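Local coordinates for HcgC (Methanococcus maripaludis S2, PDB 5O4J), which catalyses the SAM-dependent C-methylation of a pyridinol precursor in the biosynthesis of the iron-guanylylpyridinol cofactor of [Fe]-hydrogenase, at residues K137-K142 with K164-S169; D183-S188 with S228-S233; D135-G138 with I144-I147; Y35-E40 with Y59-D64; N204-E209 with V218-T223. All blocks are in the same frame, centred on the assembly; numbering follows the deposited sequence. Where two conformers were deposited one is given.

Contact 1: K137-K142 with K164-S169; sequences KGNHDK and KTYRSS. With LI (lithium ion), chain I; SO4 (sulfate ion), chain F; SO4 (sulfate ion), chain P.
Y166 brings the CE1 corner of its ring to the carbonyls of K137 and G138, where the loop after strand 130-134 of the Rossmann-like sheet runs past strand 159-167. Its CG stands anti to the carbonyl carbon (chi1 -49°), which carries the ring from the strand to the loop: CE1 lies 3.7 Å from G138 O, and K137 O is about as near. The ring meets both carbonyls obliquely. A water sits in the ring plane at the hydroxyl edge; it accepts from Y166 OH at 2.7 Å and donates to K137 O. A second water joins K137 O to T165 N, so that carbonyl receives two water protons. N139 is the other bridging side chain. Its OD1 accepts from a water that in turn accepts from R167 N, and also from S172 N. K164 is extended until a bend at its last torsion and reaches a salt bridge with D135; K164 NZ also donates to O4 of one sulfate at 3.3 Å. The rings of Y166 and H140 of the second subunit meet, placing this water-filled seam at a subunit interface. A different sulfate, probably from the crystallisation liquor, sits between Y166 and N139 and is also bound by N139 of the second subunit; N139 ND2 donates to its O3 at 2.8 Å, nearly straight at 167°.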
# COMPACT_ATOMS: atom_id res chain seq x y z
N LYS A 137 -8.92 3.16 21.17
CA LYS A 137 -8.55 3.90 19.97
C LYS A 137 -7.16 3.51 19.52
O LYS A 137 -6.23 3.45 20.32
CB LYS A 137 -8.61 5.39 20.23
CG LYS A 137 -9.99 5.90 20.59
CD LYS A 137 -10.02 7.43 20.65
CE LYS A 137 -9.01 8.00 21.65
NZ LYS A 137 -9.24 7.53 23.04
N GLY A 138 -7.02 3.26 18.22
CA GLY A 138 -5.73 3.09 17.59
C GLY A 138 -5.32 4.39 16.94
O GLY A 138 -5.33 5.44 17.58
N ASN A 139 -5.00 4.34 15.65
CA ASN A 139 -4.70 5.54 14.89
C ASN A 139 -6.02 6.20 14.47
O ASN A 139 -7.10 5.76 14.87
CB ASN A 139 -3.79 5.18 13.72
CG ASN A 139 -2.54 4.41 14.18
OD1 ASN A 139 -2.24 3.33 13.66
ND2 ASN A 139 -1.82 4.96 15.16
N HIS A 140 -5.96 7.30 13.72
CA HIS A 140 -7.10 8.21 13.71
C HIS A 140 -8.25 7.72 12.84
O HIS A 140 -8.08 7.43 11.65
CB HIS A 140 -6.72 9.62 13.28
CG HIS A 140 -7.81 10.61 13.57
ND1 HIS A 140 -8.31 10.79 14.84
CD2 HIS A 140 -8.53 11.41 12.76
CE1 HIS A 140 -9.27 11.69 14.80
NE2 HIS A 140 -9.43 12.09 13.55
N ASP A 141 -9.44 7.75 13.43
CA ASP A 141 -10.69 7.44 12.74
C ASP A 141 -11.78 8.21 13.46
O ASP A 141 -11.95 8.05 14.67
CB ASP A 141 -10.96 5.94 12.76
CG ASP A 141 -12.29 5.57 12.12
OD1 ASP A 141 -13.33 5.62 12.80
OD2 ASP A 141 -12.27 5.20 10.93
N LYS A 142 -12.51 9.06 12.73
CA LYS A 142 -13.51 9.91 13.36
C LYS A 142 -14.62 9.10 14.01
O LYS A 142 -15.03 9.39 15.14
CB LYS A 142 -14.09 10.88 12.33
CG LYS A 142 -13.10 11.90 11.82
CD LYS A 142 -13.72 12.81 10.76
CE LYS A 142 -12.80 13.95 10.37
NZ LYS A 142 -12.51 13.97 8.91
N LYS A 164 -2.34 1.88 26.21
CA LYS A 164 -2.37 2.16 24.78
C LYS A 164 -1.54 1.12 24.04
O LYS A 164 -0.50 0.68 24.54
CB LYS A 164 -1.85 3.57 24.48
CG LYS A 164 -2.61 4.69 25.21
CD LYS A 164 -1.95 6.04 24.97
CE LYS A 164 -2.74 7.19 25.60
NZ LYS A 164 -4.11 7.38 25.01
N THR A 165 -1.98 0.74 22.85
CA THR A 165 -1.26 -0.23 22.05
C THR A 165 -1.36 0.16 20.59
O THR A 165 -2.47 0.26 20.04
CB THR A 165 -1.78 -1.66 22.28
OG1 THR A 165 -1.84 -1.95 23.68
CG2 THR A 165 -0.86 -2.66 21.61
N TYR A 166 -0.21 0.34 19.95
CA TYR A 166 -0.13 0.74 18.55
C TYR A 166 0.89 -0.13 17.84
O TYR A 166 1.69 -0.85 18.46
CB TYR A 166 0.29 2.20 18.39
CG TYR A 166 -0.50 3.17 19.23
CD1 TYR A 166 -1.84 3.42 18.98
CD2 TYR A 166 0.11 3.86 20.27
CE1 TYR A 166 -2.56 4.31 19.76
CE2 TYR A 166 -0.60 4.76 21.05
CZ TYR A 166 -1.92 4.99 20.79
OH TYR A 166 -2.61 5.89 21.57
N ARG A 167 0.88 -0.04 16.52
CA ARG A 167 1.91 -0.66 15.69
C ARG A 167 2.86 0.43 15.20
O ARG A 167 2.43 1.41 14.57
CB ARG A 167 1.29 -1.42 14.53
CG ARG A 167 0.35 -2.53 14.98
CD ARG A 167 0.04 -3.52 13.85
NE ARG A 167 -0.69 -2.86 12.77
CZ ARG A 167 -0.48 -3.04 11.47
NH1 ARG A 167 -1.23 -2.40 10.60
NH2 ARG A 167 0.46 -3.86 11.05
N SER A 168 4.15 0.29 15.50
CA SER A 168 5.13 1.24 15.01
C SER A 168 5.14 1.24 13.48
O SER A 168 5.22 0.19 12.85
CB SER A 168 6.52 0.89 15.55
OG SER A 168 7.01 -0.29 14.94
N SER A 169 5.01 2.43 12.89
CA SER A 169 5.07 2.69 11.45
C SER A 169 3.88 2.17 10.65
O SER A 169 3.89 2.31 9.43
CB SER A 169 6.34 2.13 10.81
OG SER A 169 7.47 2.81 11.30
LI LI I . 8.53 3.34 13.55
S SO4 F . -2.47 8.29 17.33
O1 SO4 F . -2.44 7.37 18.48
O2 SO4 F . -3.80 8.95 17.25
O3 SO4 F . -2.23 7.52 16.10
O4 SO4 F . -1.41 9.32 17.49
S SO4 P . -3.54 11.41 25.06
O1 SO4 P . -3.04 10.72 26.27
O2 SO4 P . -4.18 12.68 25.47
O3 SO4 P . -2.40 11.68 24.16
O4 SO4 P . -4.54 10.55 24.38
O HOH W 1 -4.55 2.49 22.45
O HOH W 2 -5.27 5.88 21.34
O HOH W 3 0.63 3.53 14.57
O HOH W 4 -1.53 1.19 15.58
O HOH W 5 9.49 2.80 15.64

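Contact 2: D183-S188 with S228-S233; sequences DIIMDS and SAITVS
I185 and I230 lie alongside each other, their side chains running opposite ways, where helix 177-193 packs on the start of strand 230-234, a helix-on-sheet contact with the four-stranded antiparallel sheet. The apolar contacts come first. I185 spreads both branches over the residues that lead into the strand: CD1 rests 3.9 Å from A229 CB, while CG2, anti to the backbone N, lies 4.1 Å from I230 CG1. I230 answers with its longer branch, CG1 anti to the carbonyl carbon (chi1 -65°), which brings CD1 to 3.8 Å from S188 CB and also close to I185 O. Were I185 a glycine, A229 CB and I230 CG1 would be likely to lose their packing partner on the helix.

Polar groups are settled within the helix. S188 OG turns back to donate to I184 O at 2.7 Å, tilted 33° from the carbonyl plane, and S188 N reaches the same oxygen from the opposite face. The CB of the same serine meets I230. L246 of helix 239-251 touches both S188 and I230. With the hydroxyl bonded to its own helix, the buried junction depends on the fit of methyl and methylene groups, without directional bonds between the two segments.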
# COMPACT_ATOMS: atom_id res chain seq x y z
N ASP A 183 -4.37 -7.14 11.49
CA ASP A 183 -3.56 -6.21 10.72
C ASP A 183 -2.12 -6.72 10.56
O ASP A 183 -1.50 -6.52 9.51
CB ASP A 183 -3.59 -4.84 11.38
CG ASP A 183 -4.92 -4.15 11.23
OD1 ASP A 183 -5.77 -4.60 10.43
OD2 ASP A 183 -5.12 -3.13 11.92
N ILE A 184 -1.58 -7.36 11.59
CA ILE A 184 -0.27 -8.00 11.48
C ILE A 184 -0.29 -9.01 10.34
O ILE A 184 0.63 -9.05 9.50
CB ILE A 184 0.10 -8.68 12.82
CG1 ILE A 184 0.48 -7.62 13.85
CG2 ILE A 184 1.26 -9.67 12.64
CD1 ILE A 184 0.47 -8.14 15.28
N ILE A 185 -1.32 -9.84 10.30
CA ILE A 185 -1.38 -10.86 9.27
C ILE A 185 -1.57 -10.23 7.89
O ILE A 185 -0.90 -10.63 6.92
CB ILE A 185 -2.49 -11.88 9.61
CG1 ILE A 185 -2.06 -12.70 10.84
CG2 ILE A 185 -2.75 -12.80 8.43
CD1 ILE A 185 -3.13 -13.60 11.44
N MET A 186 -2.45 -9.23 7.77
CA MET A 186 -2.70 -8.61 6.48
C MET A 186 -1.46 -7.91 5.94
O MET A 186 -1.11 -8.05 4.76
CB MET A 186 -3.86 -7.62 6.60
CG MET A 186 -5.20 -8.28 6.85
SD MET A 186 -5.76 -9.37 5.53
CE MET A 186 -6.22 -8.14 4.32
N ASP A 187 -0.77 -7.13 6.79
CA ASP A 187 0.44 -6.47 6.34
C ASP A 187 1.51 -7.49 5.97
O ASP A 187 2.25 -7.31 5.00
CB ASP A 187 0.96 -5.50 7.41
CG ASP A 187 0.21 -4.17 7.42
OD1 ASP A 187 -0.54 -3.90 6.46
OD2 ASP A 187 0.39 -3.37 8.37
N SER A 188 1.59 -8.59 6.73
CA SER A 188 2.55 -9.64 6.40
C SER A 188 2.25 -10.25 5.04
O SER A 188 3.16 -10.45 4.23
CB SER A 188 2.54 -10.71 7.49
OG SER A 188 2.99 -10.20 8.73
N SER A 228 -2.03 -22.19 11.33
CA SER A 228 -1.01 -21.34 10.72
C SER A 228 -1.62 -20.00 10.34
O SER A 228 -2.71 -19.94 9.77
CB SER A 228 -0.44 -22.00 9.46
OG SER A 228 0.29 -23.17 9.76
N ALA A 229 -0.90 -18.91 10.64
CA ALA A 229 -1.40 -17.59 10.28
C ALA A 229 -1.51 -17.42 8.77
O ALA A 229 -2.44 -16.78 8.28
CB ALA A 229 -0.52 -16.49 10.88
N ILE A 230 -0.56 -17.97 8.02
CA ILE A 230 -0.46 -17.72 6.58
C ILE A 230 -0.11 -19.01 5.85
O ILE A 230 0.72 -19.79 6.32
CB ILE A 230 0.58 -16.63 6.26
CG1 ILE A 230 0.11 -15.30 6.85
CG2 ILE A 230 0.76 -16.48 4.75
CD1 ILE A 230 1.10 -14.16 6.73
N THR A 231 -0.72 -19.19 4.69
CA THR A 231 -0.37 -20.26 3.76
C THR A 231 0.02 -19.64 2.42
O THR A 231 -0.67 -18.74 1.93
CB THR A 231 -1.55 -21.22 3.59
OG1 THR A 231 -1.86 -21.79 4.87
CG2 THR A 231 -1.22 -22.34 2.61
N VAL A 232 1.15 -20.08 1.87
CA VAL A 232 1.71 -19.48 0.67
C VAL A 232 1.82 -20.53 -0.43
O VAL A 232 2.19 -21.68 -0.17
CB VAL A 232 3.09 -18.85 0.94
CG1 VAL A 232 3.50 -18.01 -0.26
CG2 VAL A 232 3.07 -18.03 2.21
N SER A 233 1.54 -20.10 -1.66
CA SER A 233 1.77 -20.89 -2.87
C SER A 233 2.92 -20.24 -3.64
O SER A 233 2.86 -19.05 -3.95
CB SER A 233 0.50 -20.96 -3.72
OG SER A 233 0.70 -21.72 -4.90

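Contact 3: D135-G138 with I144-I147; sequences DPKG and ISKI
K137 comes closest to S145 in the backbone, their CA atoms 6.8 Å apart, where helix 142-147 folds back beside the loop that precedes it. The loop follows strand 130-134 of the Rossmann-like sheet and carries P136, which lines the pocket of the bound PJL ligand. At its start D135 forms an Asx turn: OD1 accepts from K137 N, two residues on, at 2.9 Å.

The K137 side chain joins the two segments with its aliphatic part. CG stands anti to the carbonyl carbon (chi1 -63°), and the methylenes pass over the helix: CG lies 4.3 Å from I144 CG2, and CD packs 4.0 Å from S145 OG. The serine hydroxyl makes a weak hydrogen bond to D141 O, one turn back. I144 points toward the loop and also packs against V198 of the third subunit, which places this helix at a subunit boundary.

Beyond CD the lysine curls back, bent at chi3 and at chi4, toward its own loop, where its ammonium group forms a salt bridge with D135 OD1. D148 is a second salt-bridge partner of that ammonium group, and D135 also pairs with K164 through OD2. D135 OD1 thus accepts twice from K137, N and NZ reaching it from opposite faces of the carboxylate plane, with NZ 2.8 Å from OD1.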
# COMPACT_ATOMS: atom_id res chain seq x y z
N ASP A 135 -7.41 2.09 26.45
CA ASP A 135 -7.89 2.96 25.39
C ASP A 135 -8.04 2.13 24.11
O ASP A 135 -7.03 1.65 23.57
CB ASP A 135 -6.91 4.12 25.19
CG ASP A 135 -7.30 5.06 24.07
OD1 ASP A 135 -8.38 4.89 23.46
OD2 ASP A 135 -6.50 5.99 23.80
N PRO A 136 -9.27 1.92 23.62
CA PRO A 136 -9.44 1.11 22.40
C PRO A 136 -9.06 1.83 21.13
O PRO A 136 -8.90 1.19 20.09
CB PRO A 136 -10.95 0.80 22.41
CG PRO A 136 -11.55 1.99 23.04
CD PRO A 136 -10.56 2.43 24.12
N LYS A 137 -8.92 3.16 21.17
CA LYS A 137 -8.55 3.90 19.97
C LYS A 137 -7.16 3.51 19.52
O LYS A 137 -6.23 3.45 20.32
CB LYS A 137 -8.61 5.39 20.23
CG LYS A 137 -9.99 5.90 20.59
CD LYS A 137 -10.02 7.43 20.65
CE LYS A 137 -9.01 8.00 21.65
NZ LYS A 137 -9.24 7.53 23.04
N GLY A 138 -7.02 3.26 18.22
CA GLY A 138 -5.73 3.09 17.59
C GLY A 138 -5.32 4.39 16.94
O GLY A 138 -5.33 5.44 17.58
N ILE A 144 -14.67 6.04 15.25
CA ILE A 144 -14.25 5.40 16.49
C ILE A 144 -13.99 6.43 17.57
O ILE A 144 -14.34 6.21 18.74
CB ILE A 144 -13.01 4.53 16.21
CG1 ILE A 144 -13.43 3.34 15.34
CG2 ILE A 144 -12.35 4.07 17.51
CD1 ILE A 144 -12.27 2.57 14.73
N SER A 145 -13.38 7.56 17.22
CA SER A 145 -13.16 8.62 18.20
C SER A 145 -14.47 9.09 18.81
O SER A 145 -14.53 9.39 20.01
CB SER A 145 -12.43 9.80 17.55
OG SER A 145 -11.06 9.52 17.38
N LYS A 146 -15.52 9.17 17.99
CA LYS A 146 -16.80 9.71 18.46
C LYS A 146 -17.48 8.80 19.48
O LYS A 146 -18.18 9.28 20.37
CB LYS A 146 -17.72 9.95 17.27
CG LYS A 146 -19.03 10.65 17.59
CD LYS A 146 -19.96 10.69 16.38
CE LYS A 146 -21.40 10.32 16.75
NZ LYS A 146 -21.93 11.13 17.88
N ILE A 147 -17.30 7.48 19.34
CA ILE A 147 -17.97 6.55 20.24
C ILE A 147 -17.13 6.22 21.46
O ILE A 147 -17.66 5.66 22.44
CB ILE A 147 -18.35 5.25 19.51
CG1 ILE A 147 -19.38 4.46 20.33
CG2 ILE A 147 -17.13 4.38 19.23
CD1 ILE A 147 -20.30 3.62 19.49

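Contact 4: Y35-E40 with Y59-D64; sequences YFLEGE and YSLLKD
L61 and L37 meet methyl to methyl beside helices 18-37 and 54-60, which cover the Rossmann-like sheet of the methyltransferase. Along 59-64, L61 is the first residue to touch the other segment. Its CG is anti to the carbonyl carbon (chi1 -63°), which sends CD2 to 4.0 Å from L37 CD1; the two side chains cross at about a right angle. Both leucines also pack on L108 of strand 108-111, and L61 reaches A45 and V47 of strand 42-48, so the pair is rooted in the sheet's apolar layer.

D64 comes next, where the backbone has left the helix, and it points toward the turn at 37-40. That turn is type I', with E38 and G39 both at positive phi and E40 N bonded to L37 O. D64 CB lies 3.6 Å from E40 O, and its OD2 lies 3.9 Å from G39 CA. Two waters complete the link. One donates to G39 O at 2.7 Å and, more loosely, to D64 OD1; the other donates to D64 OD2 at 2.6 Å and to E40 O. D64 also shares a backbone hydrogen bond with F42, where strands 65-72 and 42-48 begin side by side.

The contact therefore changes character over a few residues: apolar packing next to the sheet, then a hydrated rim in which water protons let a carboxylate lie beside two backbone carbonyls, all three of them acceptors.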
# COMPACT_ATOMS: atom_id res chain seq x y z
N TYR A 35 4.78 -3.02 34.27
CA TYR A 35 5.73 -1.93 34.42
C TYR A 35 5.08 -0.73 35.08
O TYR A 35 5.69 -0.06 35.93
CB TYR A 35 6.29 -1.56 33.05
CG TYR A 35 7.15 -0.33 33.06
CD1 TYR A 35 8.42 -0.37 33.61
CD2 TYR A 35 6.70 0.86 32.52
CE1 TYR A 35 9.21 0.76 33.64
CE2 TYR A 35 7.49 2.00 32.53
CZ TYR A 35 8.75 1.94 33.09
OH TYR A 35 9.55 3.06 33.11
N PHE A 36 3.84 -0.43 34.69
CA PHE A 36 3.12 0.69 35.29
C PHE A 36 2.91 0.48 36.79
O PHE A 36 3.00 1.44 37.57
CB PHE A 36 1.78 0.85 34.58
CG PHE A 36 0.97 2.01 35.07
CD1 PHE A 36 1.35 3.31 34.78
CD2 PHE A 36 -0.18 1.80 35.80
CE1 PHE A 36 0.58 4.39 35.23
CE2 PHE A 36 -0.94 2.87 36.25
CZ PHE A 36 -0.55 4.17 35.96
N LEU A 37 2.65 -0.76 37.21
CA LEU A 37 2.33 -1.04 38.61
C LEU A 37 3.56 -1.03 39.52
O LEU A 37 3.39 -1.00 40.74
CB LEU A 37 1.59 -2.38 38.72
CG LEU A 37 0.19 -2.39 38.10
CD1 LEU A 37 -0.46 -3.75 38.24
CD2 LEU A 37 -0.70 -1.32 38.72
N GLU A 38 4.76 -1.07 38.97
CA GLU A 38 5.98 -0.84 39.75
C GLU A 38 6.09 -1.77 40.95
O GLU A 38 6.62 -1.40 42.00
CB GLU A 38 6.04 0.62 40.19
CG GLU A 38 6.09 1.59 39.02
CD GLU A 38 6.01 3.04 39.44
OE1 GLU A 38 6.23 3.92 38.58
OE2 GLU A 38 5.69 3.31 40.62
N GLY A 39 5.64 -3.01 40.78
CA GLY A 39 5.77 -4.00 41.83
C GLY A 39 4.84 -3.83 43.01
O GLY A 39 5.00 -4.53 44.01
N GLU A 40 3.89 -2.90 42.92
CA GLU A 40 2.94 -2.72 44.01
C GLU A 40 2.09 -3.98 44.19
O GLU A 40 1.69 -4.63 43.21
CB GLU A 40 2.04 -1.51 43.74
CG GLU A 40 1.09 -1.19 44.90
CD GLU A 40 0.41 0.17 44.79
OE1 GLU A 40 0.70 0.92 43.83
OE2 GLU A 40 -0.41 0.49 45.67
N TYR A 59 -4.32 -13.33 34.74
CA TYR A 59 -3.37 -14.33 35.22
C TYR A 59 -2.05 -13.67 35.63
O TYR A 59 -1.46 -14.04 36.65
CB TYR A 59 -3.12 -15.40 34.15
CG TYR A 59 -2.31 -16.55 34.68
CD1 TYR A 59 -2.93 -17.52 35.47
CD2 TYR A 59 -0.95 -16.67 34.43
CE1 TYR A 59 -2.22 -18.58 35.98
CE2 TYR A 59 -0.23 -17.75 34.94
CZ TYR A 59 -0.88 -18.70 35.71
OH TYR A 59 -0.19 -19.77 36.23
N SER A 60 -1.58 -12.71 34.84
CA SER A 60 -0.30 -12.05 35.13
C SER A 60 -0.34 -11.26 36.43
O SER A 60 0.72 -10.91 36.95
CB SER A 60 0.10 -11.12 33.98
OG SER A 60 -0.65 -9.92 33.98
N LEU A 61 -1.53 -10.95 36.95
CA LEU A 61 -1.64 -10.20 38.19
C LEU A 61 -1.52 -11.08 39.43
O LEU A 61 -1.36 -10.54 40.53
CB LEU A 61 -2.99 -9.47 38.24
CG LEU A 61 -3.23 -8.41 37.16
CD1 LEU A 61 -4.67 -7.97 37.25
CD2 LEU A 61 -2.28 -7.23 37.31
N LEU A 62 -1.60 -12.40 39.28
CA LEU A 62 -1.64 -13.29 40.44
C LEU A 62 -0.40 -13.15 41.32
O LEU A 62 -0.49 -13.35 42.54
CB LEU A 62 -1.80 -14.73 39.97
CG LEU A 62 -3.17 -15.07 39.38
CD1 LEU A 62 -3.11 -16.39 38.67
CD2 LEU A 62 -4.21 -15.10 40.49
N LYS A 63 0.75 -12.82 40.73
CA LYS A 63 1.97 -12.74 41.52
C LYS A 63 1.84 -11.70 42.62
O LYS A 63 2.12 -11.98 43.80
CB LYS A 63 3.16 -12.43 40.61
CG LYS A 63 4.50 -12.32 41.35
CD LYS A 63 5.50 -11.51 40.54
CE LYS A 63 6.71 -11.13 41.38
NZ LYS A 63 7.65 -10.27 40.62
N ASP A 64 1.41 -10.49 42.27
CA ASP A 64 1.38 -9.38 43.20
C ASP A 64 -0.01 -9.07 43.75
O ASP A 64 -0.12 -8.21 44.64
CB ASP A 64 1.93 -8.12 42.53
CG ASP A 64 3.42 -8.22 42.26
OD1 ASP A 64 4.08 -9.06 42.89
OD2 ASP A 64 3.92 -7.44 41.42
O HOH W 6 6.13 -6.97 44.19
O HOH W 7 2.45 -5.45 40.64

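Contact 5: N204-E209 with V218-T223; sequences NLKYFE and VKKFLT
F221 backs the S-adenosyl-L-homocysteine site from the second shell, its side chain about 4 Å from those of Y51 and L52 and about 9 Å from the bound ligand. Here helix 218-225 packs on the start of helix 208-213 within the Rossmann-like methyltransferase. The CG of F221 is anti to the backbone N (chi1 166°), which turns the ring toward the other helix. F208 CB meets that ring at its edge, in plane, 3.7 Å from CE1, and F208 O approaches CD1 obliquely at 3.6 Å. The ring of F208 itself leads away from F221; one of its faces is covered by K206 CG, and M178 of helix 177-193 also touches it. With a serine at F221, F208 CB and L52 are likely to face a gap where the ring had been.

On the outer side the contact becomes ionic. K206 and K220 cross at about a right angle, and both ammonium groups pair with the E224 carboxylate, which probably offsets their repulsion; K220 has a second partner in E215. K206 arrives with a bend at chi3 (-75°) and K220 with one at chi4, bringing K206 NZ to 3.7 Å from K220 NZ.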
# COMPACT_ATOMS: atom_id res chain seq x y z
N ASN A 204 -4.98 -16.87 6.86
CA ASN A 204 -5.91 -17.86 7.38
C ASN A 204 -6.81 -17.21 8.42
O ASN A 204 -6.77 -17.53 9.61
CB ASN A 204 -5.16 -19.06 7.92
CG ASN A 204 -4.57 -19.88 6.82
OD1 ASN A 204 -5.26 -20.22 5.86
ND2 ASN A 204 -3.27 -20.15 6.90
N LEU A 205 -7.64 -16.30 7.93
CA LEU A 205 -8.48 -15.47 8.77
C LEU A 205 -9.95 -15.82 8.60
O LEU A 205 -10.39 -16.32 7.56
CB LEU A 205 -8.26 -13.99 8.47
CG LEU A 205 -6.89 -13.45 8.86
CD1 LEU A 205 -6.66 -12.05 8.33
CD2 LEU A 205 -6.77 -13.46 10.38
N LYS A 206 -10.71 -15.54 9.65
CA LYS A 206 -12.16 -15.62 9.65
C LYS A 206 -12.65 -14.73 10.78
O LYS A 206 -11.86 -14.12 11.50
CB LYS A 206 -12.64 -17.06 9.82
CG LYS A 206 -12.23 -17.67 11.16
CD LYS A 206 -12.93 -18.99 11.44
CE LYS A 206 -14.38 -18.75 11.85
NZ LYS A 206 -15.16 -20.00 11.90
N TYR A 207 -13.96 -14.65 10.92
CA TYR A 207 -14.56 -13.80 11.95
C TYR A 207 -14.55 -14.56 13.27
O TYR A 207 -15.57 -15.07 13.75
CB TYR A 207 -15.95 -13.38 11.51
CG TYR A 207 -16.68 -12.51 12.49
CD1 TYR A 207 -16.09 -11.35 12.99
CD2 TYR A 207 -17.96 -12.82 12.90
CE1 TYR A 207 -16.77 -10.55 13.90
CE2 TYR A 207 -18.64 -12.03 13.81
CZ TYR A 207 -18.04 -10.90 14.30
OH TYR A 207 -18.73 -10.11 15.19
N PHE A 208 -13.34 -14.68 13.85
CA PHE A 208 -13.17 -15.42 15.10
C PHE A 208 -14.06 -14.86 16.20
O PHE A 208 -14.52 -15.59 17.08
CB PHE A 208 -11.72 -15.34 15.59
CG PHE A 208 -10.70 -15.79 14.60
CD1 PHE A 208 -10.48 -17.13 14.35
CD2 PHE A 208 -9.91 -14.86 13.95
CE1 PHE A 208 -9.52 -17.54 13.45
CE2 PHE A 208 -8.95 -15.25 13.04
CZ PHE A 208 -8.75 -16.58 12.79
N GLU A 209 -14.25 -13.55 16.20
CA GLU A 209 -15.08 -12.91 17.21
C GLU A 209 -16.48 -13.51 17.24
O GLU A 209 -17.07 -13.68 18.32
CB GLU A 209 -15.10 -11.41 16.90
CG GLU A 209 -16.05 -10.57 17.70
CD GLU A 209 -16.08 -9.15 17.16
OE1 GLU A 209 -15.01 -8.51 17.14
OE2 GLU A 209 -17.16 -8.70 16.71
N VAL A 218 -16.24 -21.02 23.11
CA VAL A 218 -14.85 -20.63 23.33
C VAL A 218 -13.91 -21.73 22.88
O VAL A 218 -12.85 -21.47 22.30
CB VAL A 218 -14.63 -20.27 24.81
CG1 VAL A 218 -13.13 -20.07 25.12
CG2 VAL A 218 -15.43 -19.04 25.17
N LYS A 219 -14.26 -22.99 23.15
CA LYS A 219 -13.38 -24.09 22.78
C LYS A 219 -13.12 -24.11 21.28
O LYS A 219 -11.97 -24.28 20.84
CB LYS A 219 -14.00 -25.40 23.25
CG LYS A 219 -13.17 -26.64 22.97
CD LYS A 219 -13.91 -27.86 23.50
CE LYS A 219 -13.21 -29.15 23.14
NZ LYS A 219 -13.96 -30.31 23.70
N LYS A 220 -14.17 -23.92 20.48
CA LYS A 220 -14.02 -23.81 19.03
C LYS A 220 -13.13 -22.64 18.65
O LYS A 220 -12.27 -22.76 17.76
CB LYS A 220 -15.41 -23.67 18.40
CG LYS A 220 -15.46 -23.70 16.88
CD LYS A 220 -16.92 -23.63 16.41
CE LYS A 220 -17.05 -23.48 14.90
NZ LYS A 220 -16.92 -22.08 14.44
N PHE A 221 -13.32 -21.49 19.32
CA PHE A 221 -12.50 -20.31 19.07
C PHE A 221 -11.02 -20.63 19.29
O PHE A 221 -10.18 -20.28 18.46
CB PHE A 221 -12.95 -19.18 19.99
CG PHE A 221 -11.98 -18.03 20.07
CD1 PHE A 221 -11.84 -17.14 19.01
CD2 PHE A 221 -11.25 -17.80 21.22
CE1 PHE A 221 -10.97 -16.07 19.09
CE2 PHE A 221 -10.37 -16.72 21.31
CZ PHE A 221 -10.23 -15.86 20.24
N LEU A 222 -10.70 -21.26 20.42
CA LEU A 222 -9.31 -21.59 20.69
C LEU A 222 -8.76 -22.56 19.66
O LEU A 222 -7.59 -22.46 19.27
CB LEU A 222 -9.17 -22.15 22.10
CG LEU A 222 -9.62 -21.17 23.19
CD1 LEU A 222 -9.61 -21.84 24.56
CD2 LEU A 222 -8.76 -19.91 23.20
N THR A 223 -9.59 -23.50 19.19
CA THR A 223 -9.18 -24.40 18.12
C THR A 223 -8.89 -23.63 16.85
O THR A 223 -7.89 -23.89 16.16
CB THR A 223 -10.26 -25.44 17.86
OG1 THR A 223 -10.43 -26.25 19.03
CG2 THR A 223 -9.89 -26.33 16.66

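Contact 2 is wholly buried and apolar, between helix 177-193 and the antiparallel sheet; the other four mix buried and accessible residues. Contacts 1 and 3 share K137 and G138 and belong to one loop: water and sulfate fill the first, while lysine methylenes make the second, and the D135-K164 salt bridge joins them. Contact 1 also meets contact 2 through the R167-D187 salt bridge. Contact 5, nested in the chain between the segments of contact 2, touches it through N204 and L205, and pairs an aromatic centre with a charged margin. Contact 4 stands apart, about 33 Å from contact 2 between centres, and alone of the five touches no other subunit.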